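Local atomic coordinates of proline iminopeptidase-related protein (Thermus thermophilus, PDB entry 2YYS), a protein that is of unknown function but, as an alpha/beta hydrolase of the S33 family related to proline iminopeptidases, probably acts as a peptidase. Residues V10-L15 with D59-G64; A27-H32 with E95-L100; S63-E68 with A188-S193; E120-L125 with R219-L224. One frame throughout, in Å; residues are numbered along the deposited sequence.

Contacts 2 and 4 are buried strand pairs of the alpha/beta hydrolase sheet, their centres 10 Å apart and their inner strands hydrogen-bonded to each other, so that 27-31, 97-102, 119-125 and 221-226 run as consecutive neighbours. Backbone bonds and apolar side chains make up both. Contact 1, also buried, joins the loop after strand 54-58 to the start of strand 14-20 through a salt bridge. Contact 3 uses the same loop, sharing Ser63 and Gly64, but lies outside the sheet at the surface, where waters bridge it to a connection between two helices and Ile190 packs on Arg65.

Contact 1: V10-L15 with D59-G64; sequences VGEAEL and DQRGSG
Arg61 reaches Glu12 with the end of its guanidinium group, an instructive case of one arginine serving several acceptors. A bend at chi3 (49°) brings the chain round to it. NH1 and NH2 of Arg61 converge on a single oxygen, Glu12 OE1, each at 3.2 Å. That oxygen lies near the guanidinium plane, yet the carboxylate is turned 55° against it; NH2 arrives from above the carboxylate, and NH1 from its anti side. Beyond, NE makes a salt bridge with Asp84, and NH2 also donates to the carbonyl of Leu75. A leucine in place of Arg61 would probably leave the carboxylates of Glu12 and Asp84 without their shared counter-charge. Nearer the backbone the contact is apolar, with Arg61 CB 3.7 Å from Ala13 CB and Leu15 CD2 3.6 Å from Arg61 CA.

Residues Gln60 to Ser63 form a type II turn, closed by Ser63 N donating to Gln60 O (2.9 Å). Ser63 OG binds Arg61 O, also at 2.9 Å, from above the carbonyl plane. The amide of Gly62 is satisfied by a water 3.0 Å from its N, and this water donates to Glu14 O at 2.7 Å. The turn after strand 54-58 is thus held against the start of strand 14-20, while helix 78-91 supplies Asp84 and packs Ala80 and Leu81 on Arg61.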
loop_
_atom_site.group_PDB
_atom_site.type_symbol
_atom_site.label_atom_id
_atom_site.label_comp_id
_atom_site.label_asym_id
_atom_site.label_seq_id
_atom_site.Cartn_x
_atom_site.Cartn_y
_atom_site.Cartn_z
ATOM N N VAL A 10 4.832 -9.198 17.917
ATOM C CA VAL A 10 5.377 -9.867 16.748
ATOM C C VAL A 10 6.892 -10.159 16.926
ATOM O O VAL A 10 7.531 -10.678 16.024
ATOM C CB VAL A 10 5.010 -9.017 15.480
ATOM C CG1 VAL A 10 6.074 -9.005 14.424
ATOM C CG2 VAL A 10 3.688 -9.500 14.890
ATOM N N GLY A 11 7.439 -9.899 18.118
ATOM C CA GLY A 11 8.852 -10.117 18.403
ATOM C C GLY A 11 9.608 -8.812 18.571
ATOM O O GLY A 11 9.850 -8.353 19.688
ATOM N N GLU A 12 9.980 -8.200 17.456
ATOM C CA GLU A 12 10.671 -6.916 17.497
ATOM C C GLU A 12 9.719 -5.731 17.718
ATOM O O GLU A 12 10.176 -4.637 18.054
ATOM C CB GLU A 12 11.458 -6.686 16.206
ATOM C CG GLU A 12 12.432 -7.798 15.832
ATOM C CD GLU A 12 13.552 -7.316 14.912
ATOM O OE1 GLU A 12 13.283 -6.992 13.731
ATOM O OE2 GLU A 12 14.710 -7.253 15.376
ATOM N N ALA A 13 8.415 -5.943 17.530
ATOM C CA ALA A 13 7.432 -4.851 17.545
ATOM C C ALA A 13 6.078 -5.306 18.067
ATOM O O ALA A 13 5.799 -6.496 18.085
ATOM C CB ALA A 13 7.264 -4.298 16.135
ATOM N N GLU A 14 5.234 -4.354 18.468
ATOM C CA GLU A 14 3.821 -4.620 18.742
ATOM C C GLU A 14 2.996 -3.823 17.763
ATOM O O GLU A 14 3.126 -2.600 17.673
ATOM C CB GLU A 14 3.420 -4.258 20.179
ATOM C CG GLU A 14 4.086 -5.155 21.204
ATOM C CD GLU A 14 3.386 -5.198 22.548
ATOM O OE1 GLU A 14 2.148 -5.258 22.608
ATOM O OE2 GLU A 14 4.104 -5.210 23.564
ATOM N N LEU A 15 2.149 -4.535 17.032
ATOM C CA LEU A 15 1.350 -3.961 15.962
ATOM C C LEU A 15 -0.084 -3.686 16.407
ATOM O O LEU A 15 -0.710 -4.504 17.068
ATOM C CB LEU A 15 1.339 -4.905 14.764
ATOM C CG LEU A 15 2.692 -5.397 14.244
ATOM C CD1 LEU A 15 2.495 -6.352 13.091
ATOM C CD2 LEU A 15 3.586 -4.263 13.818
ATOM N N ASP A 59 -1.419 -1.572 11.376
ATOM C CA ASP A 59 -0.418 -0.563 11.180
ATOM C C ASP A 59 0.934 -1.238 11.361
ATOM O O ASP A 59 1.149 -1.979 12.319
ATOM C CB ASP A 59 -0.571 0.577 12.183
ATOM C CG ASP A 59 -1.805 1.407 11.956
ATOM O OD1 ASP A 59 -2.608 1.092 11.044
ATOM O OD2 ASP A 59 -2.055 2.407 12.666
ATOM N N GLN A 60 1.845 -0.941 10.452
ATOM C CA GLN A 60 3.146 -1.565 10.401
ATOM C C GLN A 60 4.001 -1.107 11.580
ATOM O O GLN A 60 3.640 -0.182 12.330
ATOM C CB GLN A 60 3.817 -1.286 9.050
ATOM C CG GLN A 60 3.191 -2.101 7.899
ATOM C CD GLN A 60 3.220 -1.386 6.549
ATOM O OE1 GLN A 60 4.161 -0.653 6.257
ATOM N NE2 GLN A 60 2.187 -1.599 5.731
ATOM N N ARG A 61 5.111 -1.805 11.755
ATOM C CA ARG A 61 5.946 -1.650 12.925
ATOM C C ARG A 61 6.326 -0.185 13.095
ATOM O O ARG A 61 6.704 0.485 12.134
ATOM C CB ARG A 61 7.184 -2.541 12.832
ATOM C CG ARG A 61 8.092 -2.256 11.637
ATOM C CD ARG A 61 9.473 -2.843 11.774
ATOM N NE ARG A 61 9.414 -4.246 12.160
ATOM C CZ ARG A 61 10.426 -4.950 12.670
ATOM N NH1 ARG A 61 10.252 -6.231 12.979
ATOM N NH2 ARG A 61 11.617 -4.392 12.854
ATOM N N GLY A 62 6.138 0.318 14.311
ATOM C CA GLY A 62 6.482 1.683 14.656
ATOM C C GLY A 62 5.621 2.763 14.036
ATOM O O GLY A 62 5.811 3.941 14.324
ATOM N N SER A 63 4.659 2.372 13.213
ATOM C CA SER A 63 3.920 3.313 12.386
ATOM C C SER A 63 2.500 3.522 12.885
ATOM O O SER A 63 1.863 2.588 13.387
ATOM C CB SER A 63 3.871 2.824 10.932
ATOM O OG SER A 63 5.139 2.353 10.502
ATOM N N GLY A 64 1.996 4.741 12.705
ATOM C CA GLY A 64 0.613 5.050 13.015
ATOM C C GLY A 64 0.311 4.716 14.461
ATOM O O GLY A 64 0.986 5.208 15.355
HETATM O O HOH W 1 5.300 -1.361 16.708
#

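Contact 2: A27-H32 with E95-L100; sequences ALFVLH and ERFGLL
Residues Ala27 to Leu31 and Phe97 to Leu100 pair as parallel strands in the buried middle of the alpha/beta hydrolase sheet. Four backbone hydrogen bonds zigzag between them. Gly98 N donates to Ala27 O at 2.9 Å, Phe29 N returns to Gly98 O, Leu100 N follows to Phe29 O, and Leu31 N closes the series on Leu100 O at 2.8 Å. The strand segments twist by 32° against each other.

On the face of Phe29 and Leu99, the ring of Phe29 turns its edge to the face of Phe97 in an edge-to-face pair, the centroids 4.8 Å apart and the planes at 53°; Phe29 CD2 comes to 3.7 Å from Phe97 CG. Phe97 places its ring there by setting CG between the backbone N and the carbonyl carbon (chi1 53°). Farther along, Leu31 CD1 meets Leu99 CD2 at 3.9 Å. On the face of Leu28, Val30 and Leu100, Leu28 CD2 lies over Gly98, 3.7 Å from its CA, a place where a beta carbon on the glycine would collide with it. Val30 CG2 and Leu100 CD1 touch beyond.

Helix 78-91 covers the aromatic face, its Ala89 touching both phenylalanine side chains, while on the opposite face Leu50 packs on Leu28 and Leu100; strand 54-58 flanks 27-31, and strand 119-125 flanks 97-102.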
loop_
_atom_site.group_PDB
_atom_site.type_symbol
_atom_site.label_atom_id
_atom_site.label_comp_id
_atom_site.label_asym_id
_atom_site.label_seq_id
_atom_site.Cartn_x
_atom_site.Cartn_y
_atom_site.Cartn_z
ATOM N N ALA A 27 -9.133 -15.286 4.515
ATOM C CA ALA A 27 -8.399 -14.217 5.167
ATOM C C ALA A 27 -7.671 -13.312 4.172
ATOM O O ALA A 27 -7.089 -13.795 3.197
ATOM C CB ALA A 27 -7.422 -14.806 6.140
ATOM N N LEU A 28 -7.721 -12.002 4.436
ATOM C CA LEU A 28 -6.950 -10.988 3.714
ATOM C C LEU A 28 -6.197 -10.129 4.690
ATOM O O LEU A 28 -6.773 -9.686 5.683
ATOM C CB LEU A 28 -7.882 -10.074 2.909
ATOM C CG LEU A 28 -8.712 -10.800 1.866
ATOM C CD1 LEU A 28 -9.784 -9.899 1.308
ATOM C CD2 LEU A 28 -7.798 -11.306 0.752
ATOM N N PHE A 29 -4.916 -9.893 4.406
ATOM C CA PHE A 29 -4.101 -8.968 5.163
ATOM C C PHE A 29 -3.925 -7.682 4.366
ATOM O O PHE A 29 -3.696 -7.719 3.153
ATOM C CB PHE A 29 -2.754 -9.610 5.493
ATOM C CG PHE A 29 -2.835 -10.586 6.629
ATOM C CD1 PHE A 29 -2.268 -10.303 7.846
ATOM C CD2 PHE A 29 -3.543 -11.763 6.488
ATOM C CE1 PHE A 29 -2.368 -11.196 8.902
ATOM C CE2 PHE A 29 -3.648 -12.656 7.543
ATOM C CZ PHE A 29 -3.071 -12.367 8.746
ATOM N N VAL A 30 -4.038 -6.546 5.050
ATOM C CA VAL A 30 -3.994 -5.243 4.395
ATOM C C VAL A 30 -2.654 -4.598 4.671
ATOM O O VAL A 30 -2.233 -4.488 5.821
ATOM C CB VAL A 30 -5.142 -4.347 4.859
ATOM C CG1 VAL A 30 -5.109 -2.968 4.173
ATOM C CG2 VAL A 30 -6.450 -5.026 4.560
ATOM N N LEU A 31 -1.974 -4.208 3.597
ATOM C CA LEU A 31 -0.667 -3.575 3.680
ATOM C C LEU A 31 -0.763 -2.110 3.230
ATOM O O LEU A 31 -0.846 -1.818 2.030
ATOM C CB LEU A 31 0.342 -4.364 2.838
ATOM C CG LEU A 31 0.733 -5.724 3.434
ATOM C CD1 LEU A 31 1.432 -6.610 2.404
ATOM C CD2 LEU A 31 1.627 -5.533 4.655
ATOM N N HIS A 32 -0.775 -1.186 4.189
ATOM C CA HIS A 32 -0.824 0.243 3.872
ATOM C C HIS A 32 0.517 0.733 3.301
ATOM O O HIS A 32 1.535 0.025 3.326
ATOM C CB HIS A 32 -1.193 1.076 5.106
ATOM C CG HIS A 32 -0.108 1.111 6.130
ATOM N ND1 HIS A 32 -0.167 0.388 7.301
ATOM C CD2 HIS A 32 1.087 1.738 6.135
ATOM C CE1 HIS A 32 0.942 0.586 7.986
ATOM N NE2 HIS A 32 1.721 1.402 7.302
ATOM N N GLU A 95 -3.336 -19.578 8.421
ATOM C CA GLU A 95 -2.330 -20.346 7.681
ATOM C C GLU A 95 -2.116 -19.820 6.274
ATOM O O GLU A 95 -0.992 -19.641 5.841
ATOM C CB GLU A 95 -2.756 -21.794 7.556
ATOM C CG GLU A 95 -2.431 -22.670 8.746
ATOM C CD GLU A 95 -2.942 -24.068 8.493
ATOM O OE1 GLU A 95 -2.264 -24.809 7.744
ATOM O OE2 GLU A 95 -4.052 -24.384 8.979
ATOM N N ARG A 96 -3.209 -19.620 5.557
ATOM C CA ARG A 96 -3.170 -19.096 4.195
ATOM C C ARG A 96 -4.012 -17.817 4.140
ATOM O O ARG A 96 -4.978 -17.670 4.876
ATOM C CB ARG A 96 -3.707 -20.139 3.208
ATOM C CG ARG A 96 -2.803 -21.389 3.038
ATOM C CD ARG A 96 -3.435 -22.531 2.207
ATOM N NE ARG A 96 -4.500 -23.163 2.977
ATOM C CZ ARG A 96 -4.313 -24.080 3.935
ATOM N NH1 ARG A 96 -3.094 -24.516 4.228
ATOM N NH2 ARG A 96 -5.356 -24.564 4.607
ATOM N N PHE A 97 -3.649 -16.900 3.257
ATOM C CA PHE A 97 -4.310 -15.594 3.181
ATOM C C PHE A 97 -3.985 -14.903 1.866
ATOM O O PHE A 97 -2.951 -15.168 1.284
ATOM C CB PHE A 97 -3.841 -14.716 4.339
ATOM C CG PHE A 97 -2.350 -14.608 4.435
ATOM C CD1 PHE A 97 -1.667 -13.664 3.691
ATOM C CD2 PHE A 97 -1.630 -15.462 5.259
ATOM C CE1 PHE A 97 -0.295 -13.565 3.766
ATOM C CE2 PHE A 97 -0.260 -15.363 5.351
ATOM C CZ PHE A 97 0.414 -14.421 4.589
ATOM N N GLY A 98 -4.877 -14.030 1.407
ATOM C CA GLY A 98 -4.560 -13.073 0.356
ATOM C C GLY A 98 -4.085 -11.738 0.905
ATOM O O GLY A 98 -4.062 -11.506 2.121
ATOM N N LEU A 99 -3.704 -10.859 -0.009
ATOM C CA LEU A 99 -3.182 -9.552 0.338
ATOM C C LEU A 99 -3.907 -8.451 -0.422
ATOM O O LEU A 99 -4.208 -8.596 -1.603
ATOM C CB LEU A 99 -1.703 -9.487 -0.000
ATOM C CG LEU A 99 -0.808 -10.465 0.756
ATOM C CD1 LEU A 99 0.475 -10.701 0.010
ATOM C CD2 LEU A 99 -0.493 -9.947 2.130
ATOM N N LEU A 100 -4.175 -7.355 0.279
ATOM C CA LEU A 100 -4.577 -6.086 -0.310
ATOM C C LEU A 100 -3.504 -5.080 0.049
ATOM O O LEU A 100 -3.214 -4.899 1.229
ATOM C CB LEU A 100 -5.910 -5.613 0.260
ATOM C CG LEU A 100 -7.081 -6.583 0.276
ATOM C CD1 LEU A 100 -8.279 -5.916 0.945
ATOM C CD2 LEU A 100 -7.452 -7.043 -1.118
HETATM O O HOH W 2 -7.587 -17.830 4.156
#

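Contact 3: S63-E68 with A188-S193; sequences SGRSLE and AGILGS
Gly64 and Gly192 bring two irregular backbones together, their CA atoms 4.0 Å apart. Residues Ser63 to Ser66 make a type II' beta turn, with Gly64 at its first corner in the positive-phi conformation (57°) that this turn requires. The opposing segment links helix 175-187 to helix 195-202. These helices belong to the long, mainly helical insertion between core strands 119-125 and 221-226, consistent with the cap of other alpha/beta hydrolases, so the contact joins a core loop to that insertion.

No direct hydrogen bond spans the gap; two waters do the work, one for each polar atom of the Gly64 backbone. The first accepts from Gly64 N at 3.0 Å and donates to Ser193 O at 2.7 Å. The second reverses the roles, donating to Gly64 O at 2.7 Å and accepting from Ser193 N at 3.0 Å. Beside them Ser193 OG caps the backbone N of Ala195, where the next helix is approached.

Ile190 supplies the apolar part. Its CG2 rests 3.9 Å from Gly64 CA, while its longer branch runs obliquely across Arg65. A bend at chi3 (-73°) carries the guanidinium of Arg65 round to Asp59, whose OD2 forms a salt bridge with NE. Replacing Arg65 by an alanine would probably leave Asp59 OD2 without that mate and uncover one side of Ile190. With the arginine in place, Ile190 CD1 sits over one guanidinium face and 3.6 Å from Arg65 CD.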
loop_
_atom_site.group_PDB
_atom_site.type_symbol
_atom_site.label_atom_id
_atom_site.label_comp_id
_atom_site.label_asym_id
_atom_site.label_seq_id
_atom_site.Cartn_x
_atom_site.Cartn_y
_atom_site.Cartn_z
ATOM N N SER A 63 4.659 2.372 13.213
ATOM C CA SER A 63 3.920 3.313 12.386
ATOM C C SER A 63 2.500 3.522 12.885
ATOM O O SER A 63 1.863 2.588 13.387
ATOM C CB SER A 63 3.871 2.824 10.932
ATOM O OG SER A 63 5.139 2.353 10.502
ATOM N N GLY A 64 1.996 4.741 12.705
ATOM C CA GLY A 64 0.613 5.050 13.015
ATOM C C GLY A 64 0.311 4.716 14.461
ATOM O O GLY A 64 0.986 5.208 15.355
ATOM N N ARG A 65 -0.665 3.838 14.665
ATOM C CA ARG A 65 -1.171 3.503 15.990
ATOM C C ARG A 65 -0.383 2.404 16.673
ATOM O O ARG A 65 -0.657 2.080 17.825
ATOM C CB ARG A 65 -2.638 3.097 15.900
ATOM C CG ARG A 65 -3.522 4.196 15.372
ATOM C CD ARG A 65 -4.865 3.715 14.862
ATOM N NE ARG A 65 -4.725 3.023 13.591
ATOM C CZ ARG A 65 -5.725 2.622 12.829
ATOM N NH1 ARG A 65 -6.982 2.837 13.193
ATOM N NH2 ARG A 65 -5.470 1.975 11.698
ATOM N N SER A 66 0.586 1.827 15.968
ATOM C CA SER A 66 1.456 0.810 16.538
ATOM C C SER A 66 2.478 1.389 17.498
ATOM O O SER A 66 2.824 2.567 17.443
ATOM C CB SER A 66 2.186 0.025 15.439
ATOM O OG SER A 66 1.253 -0.707 14.666
ATOM N N LEU A 67 2.982 0.514 18.353
ATOM C CA LEU A 67 3.841 0.905 19.449
ATOM C C LEU A 67 5.195 1.432 18.946
ATOM O O LEU A 67 5.856 0.841 18.070
ATOM C CB LEU A 67 4.007 -0.277 20.415
ATOM C CG LEU A 67 4.711 -0.034 21.758
ATOM C CD1 LEU A 67 4.044 1.081 22.555
ATOM C CD2 LEU A 67 4.728 -1.316 22.592
ATOM N N GLU A 68 5.583 2.565 19.516
ATOM C CA GLU A 68 6.790 3.275 19.134
ATOM C C GLU A 68 7.989 2.351 19.320
ATOM O O GLU A 68 8.112 1.680 20.339
ATOM C CB GLU A 68 6.928 4.540 19.991
ATOM C CG GLU A 68 7.910 5.579 19.450
ATOM C CD GLU A 68 7.837 6.926 20.180
ATOM O OE1 GLU A 68 6.748 7.329 20.665
ATOM O OE2 GLU A 68 8.883 7.600 20.266
ATOM N N ALA A 188 -9.309 10.926 12.463
ATOM C CA ALA A 188 -8.828 9.741 13.177
ATOM C C ALA A 188 -7.977 10.116 14.386
ATOM O O ALA A 188 -7.880 9.360 15.336
ATOM C CB ALA A 188 -8.014 8.850 12.236
ATOM N N GLY A 189 -7.330 11.272 14.322
ATOM C CA GLY A 189 -6.510 11.752 15.425
ATOM C C GLY A 189 -5.330 10.837 15.709
ATOM O O GLY A 189 -4.999 10.585 16.864
ATOM N N ILE A 190 -4.726 10.300 14.650
ATOM C CA ILE A 190 -3.582 9.425 14.798
ATOM C C ILE A 190 -2.343 10.288 14.696
ATOM O O ILE A 190 -2.203 11.038 13.749
ATOM C CB ILE A 190 -3.575 8.343 13.707
ATOM C CG1 ILE A 190 -4.762 7.396 13.900
ATOM C CG2 ILE A 190 -2.264 7.555 13.752
ATOM C CD1 ILE A 190 -5.126 6.610 12.661
ATOM N N LEU A 191 -1.467 10.191 15.694
ATOM C CA LEU A 191 -0.147 10.808 15.637
ATOM C C LEU A 191 0.863 9.711 15.314
ATOM O O LEU A 191 1.277 8.961 16.194
ATOM C CB LEU A 191 0.195 11.502 16.964
ATOM C CG LEU A 191 1.586 12.179 17.080
ATOM C CD1 LEU A 191 1.709 13.382 16.116
ATOM C CD2 LEU A 191 1.899 12.615 18.516
ATOM N N GLY A 192 1.233 9.605 14.042
ATOM C CA GLY A 192 2.215 8.632 13.610
ATOM C C GLY A 192 3.633 9.096 13.873
ATOM O O GLY A 192 3.979 10.230 13.580
ATOM N N SER A 193 4.458 8.222 14.430
ATOM C CA SER A 193 5.877 8.522 14.556
ATOM C C SER A 193 6.509 8.841 13.189
ATOM O O SER A 193 6.148 8.259 12.159
ATOM C CB SER A 193 6.609 7.350 15.205
ATOM O OG SER A 193 8.001 7.591 15.248
HETATM O O HOH W 3 4.020 6.642 11.574
HETATM O O HOH W 4 3.718 5.466 15.254
#

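Contact 4: E120-L125 with R219-L224; sequences EGAILL and RPLYVL
Ala122 CB and Leu221 CD1 press together at 3.4 Å, tighter than ordinary van der Waals contact, in the apolar centre of two parallel strands of the alpha/beta hydrolase sheet. Leu221 holds CG roughly anti to the backbone N (chi1 -150°), and its CD1 meets the alanine. Leu113 of helix 105-115 touches both residues, and Leu124 on the same face packs against Ala109 and Leu110. On the reverse face Leu125 and Leu224 run alongside each other in the same direction, Leu125 CD2 3.8 Å from Leu224 CB. Helix 262-274 covers Ile123 and Tyr222 there.

The backbones exchange four hydrogen bonds. Ala122 N donates to Pro220 O at 3.1 Å and Tyr222 N to Ala122 O; Leu124 N then reaches Tyr222 O at 2.8 Å, and Leu224 N binds Leu124 O. Gly121 CA lies 3.2 Å from Pro220 O, where a beta carbon would clash.

Outward, the strand pair ends in polar groups. The aliphatic part of Arg219 lies along the carbonyl of Glu120, and its charged end turns elsewhere: NE pairs with Glu217, NH1 donates to Leu113 O and NH2 to Ala119 O. Glu120 O touches carbons of both residues facing it, 3.6 Å from Arg219 CB and 3.6 Å from Pro220 CD.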
loop_
_atom_site.group_PDB
_atom_site.type_symbol
_atom_site.label_atom_id
_atom_site.label_comp_id
_atom_site.label_asym_id
_atom_site.label_seq_id
_atom_site.Cartn_x
_atom_site.Cartn_y
_atom_site.Cartn_z
ATOM N N GLU A 120 -1.764 -16.357 -0.989
ATOM C CA GLU A 120 -2.501 -17.014 -2.068
ATOM C C GLU A 120 -2.799 -16.099 -3.258
ATOM O O GLU A 120 -3.173 -16.573 -4.330
ATOM C CB GLU A 120 -3.810 -17.560 -1.516
ATOM C CG GLU A 120 -3.617 -18.606 -0.428
ATOM C CD GLU A 120 -4.937 -19.215 0.026
ATOM O OE1 GLU A 120 -5.786 -18.461 0.540
ATOM O OE2 GLU A 120 -5.129 -20.443 -0.139
ATOM N N GLY A 121 -2.618 -14.798 -3.066
ATOM C CA GLY A 121 -2.871 -13.822 -4.112
ATOM C C GLY A 121 -2.823 -12.395 -3.588
ATOM O O GLY A 121 -2.614 -12.168 -2.398
ATOM N N ALA A 122 -3.019 -11.420 -4.469
ATOM C CA ALA A 122 -2.998 -10.028 -4.043
ATOM C C ALA A 122 -3.723 -9.100 -4.991
ATOM O O ALA A 122 -3.824 -9.361 -6.189
ATOM C CB ALA A 122 -1.557 -9.540 -3.829
ATOM N N ILE A 123 -4.249 -8.027 -4.421
ATOM C CA ILE A 123 -4.734 -6.893 -5.170
ATOM C C ILE A 123 -3.835 -5.727 -4.779
ATOM O O ILE A 123 -3.737 -5.369 -3.595
ATOM C CB ILE A 123 -6.221 -6.608 -4.847
ATOM C CG1 ILE A 123 -7.068 -7.824 -5.231
ATOM C CG2 ILE A 123 -6.695 -5.379 -5.602
ATOM C CD1 ILE A 123 -8.544 -7.766 -4.805
ATOM N N LEU A 124 -3.143 -5.186 -5.776
ATOM C CA LEU A 124 -2.273 -4.032 -5.620
ATOM C C LEU A 124 -3.003 -2.766 -6.067
ATOM O O LEU A 124 -3.303 -2.580 -7.252
ATOM C CB LEU A 124 -1.004 -4.221 -6.448
ATOM C CG LEU A 124 -0.309 -5.588 -6.369
ATOM C CD1 LEU A 124 0.947 -5.624 -7.267
ATOM C CD2 LEU A 124 0.064 -5.919 -4.946
ATOM N N LEU A 125 -3.301 -1.904 -5.103
ATOM C CA LEU A 125 -3.914 -0.619 -5.378
ATOM C C LEU A 125 -2.832 0.430 -5.473
ATOM O O LEU A 125 -2.060 0.617 -4.530
ATOM C CB LEU A 125 -4.892 -0.248 -4.268
ATOM C CG LEU A 125 -5.896 -1.324 -3.855
ATOM C CD1 LEU A 125 -6.680 -0.859 -2.640
ATOM C CD2 LEU A 125 -6.834 -1.665 -4.983
ATOM N N ARG A 219 -0.028 -17.216 -9.184
ATOM C CA ARG A 219 -1.162 -16.879 -8.330
ATOM C C ARG A 219 -1.899 -15.650 -8.857
ATOM O O ARG A 219 -1.313 -14.807 -9.520
ATOM C CB ARG A 219 -0.706 -16.626 -6.887
ATOM C CG ARG A 219 -0.344 -17.892 -6.101
ATOM C CD ARG A 219 0.505 -17.614 -4.872
ATOM N NE ARG A 219 1.806 -17.090 -5.265
ATOM C CZ ARG A 219 2.844 -16.910 -4.468
ATOM N NH1 ARG A 219 3.969 -16.442 -4.988
ATOM N NH2 ARG A 219 2.781 -17.179 -3.165
ATOM N N PRO A 220 -3.186 -15.563 -8.561
ATOM C CA PRO A 220 -4.005 -14.413 -8.963
ATOM C C PRO A 220 -3.524 -13.085 -8.374
ATOM O O PRO A 220 -3.375 -12.949 -7.167
ATOM C CB PRO A 220 -5.401 -14.759 -8.436
ATOM C CG PRO A 220 -5.270 -15.973 -7.626
ATOM C CD PRO A 220 -3.963 -16.589 -7.850
ATOM N N LEU A 221 -3.313 -12.121 -9.261
ATOM C CA LEU A 221 -2.771 -10.814 -8.937
ATOM C C LEU A 221 -3.512 -9.795 -9.809
ATOM O O LEU A 221 -3.699 -10.025 -11.006
ATOM C CB LEU A 221 -1.272 -10.822 -9.246
ATOM C CG LEU A 221 -0.263 -9.972 -8.478
ATOM C CD1 LEU A 221 -0.400 -10.121 -7.009
ATOM C CD2 LEU A 221 1.146 -10.388 -8.875
ATOM N N TYR A 222 -3.931 -8.683 -9.219
ATOM C CA TYR A 222 -4.660 -7.640 -9.936
ATOM C C TYR A 222 -4.064 -6.287 -9.579
ATOM O O TYR A 222 -3.678 -6.057 -8.435
ATOM C CB TYR A 222 -6.137 -7.640 -9.521
ATOM C CG TYR A 222 -7.129 -7.964 -10.614
ATOM C CD1 TYR A 222 -7.228 -9.261 -11.109
ATOM C CD2 TYR A 222 -7.984 -6.978 -11.141
ATOM C CE1 TYR A 222 -8.147 -9.584 -12.108
ATOM C CE2 TYR A 222 -8.915 -7.286 -12.153
ATOM C CZ TYR A 222 -8.990 -8.600 -12.633
ATOM O OH TYR A 222 -9.895 -8.955 -13.627
ATOM N N VAL A 223 -4.020 -5.395 -10.555
ATOM C CA VAL A 223 -3.573 -4.037 -10.349
ATOM C C VAL A 223 -4.744 -3.101 -10.640
ATOM O O VAL A 223 -5.354 -3.171 -11.703
ATOM C CB VAL A 223 -2.383 -3.677 -11.257
ATOM C CG1 VAL A 223 -2.003 -2.223 -11.080
ATOM C CG2 VAL A 223 -1.181 -4.589 -10.965
ATOM N N LEU A 224 -5.050 -2.252 -9.668
ATOM C CA LEU A 224 -6.056 -1.199 -9.788
ATOM C C LEU A 224 -5.372 0.113 -9.505
ATOM O O LEU A 224 -4.693 0.249 -8.488
ATOM C CB LEU A 224 -7.165 -1.367 -8.748
ATOM C CG LEU A 224 -8.384 -2.223 -9.050
ATOM C CD1 LEU A 224 -7.996 -3.638 -9.337
ATOM C CD2 LEU A 224 -9.348 -2.171 -7.864
#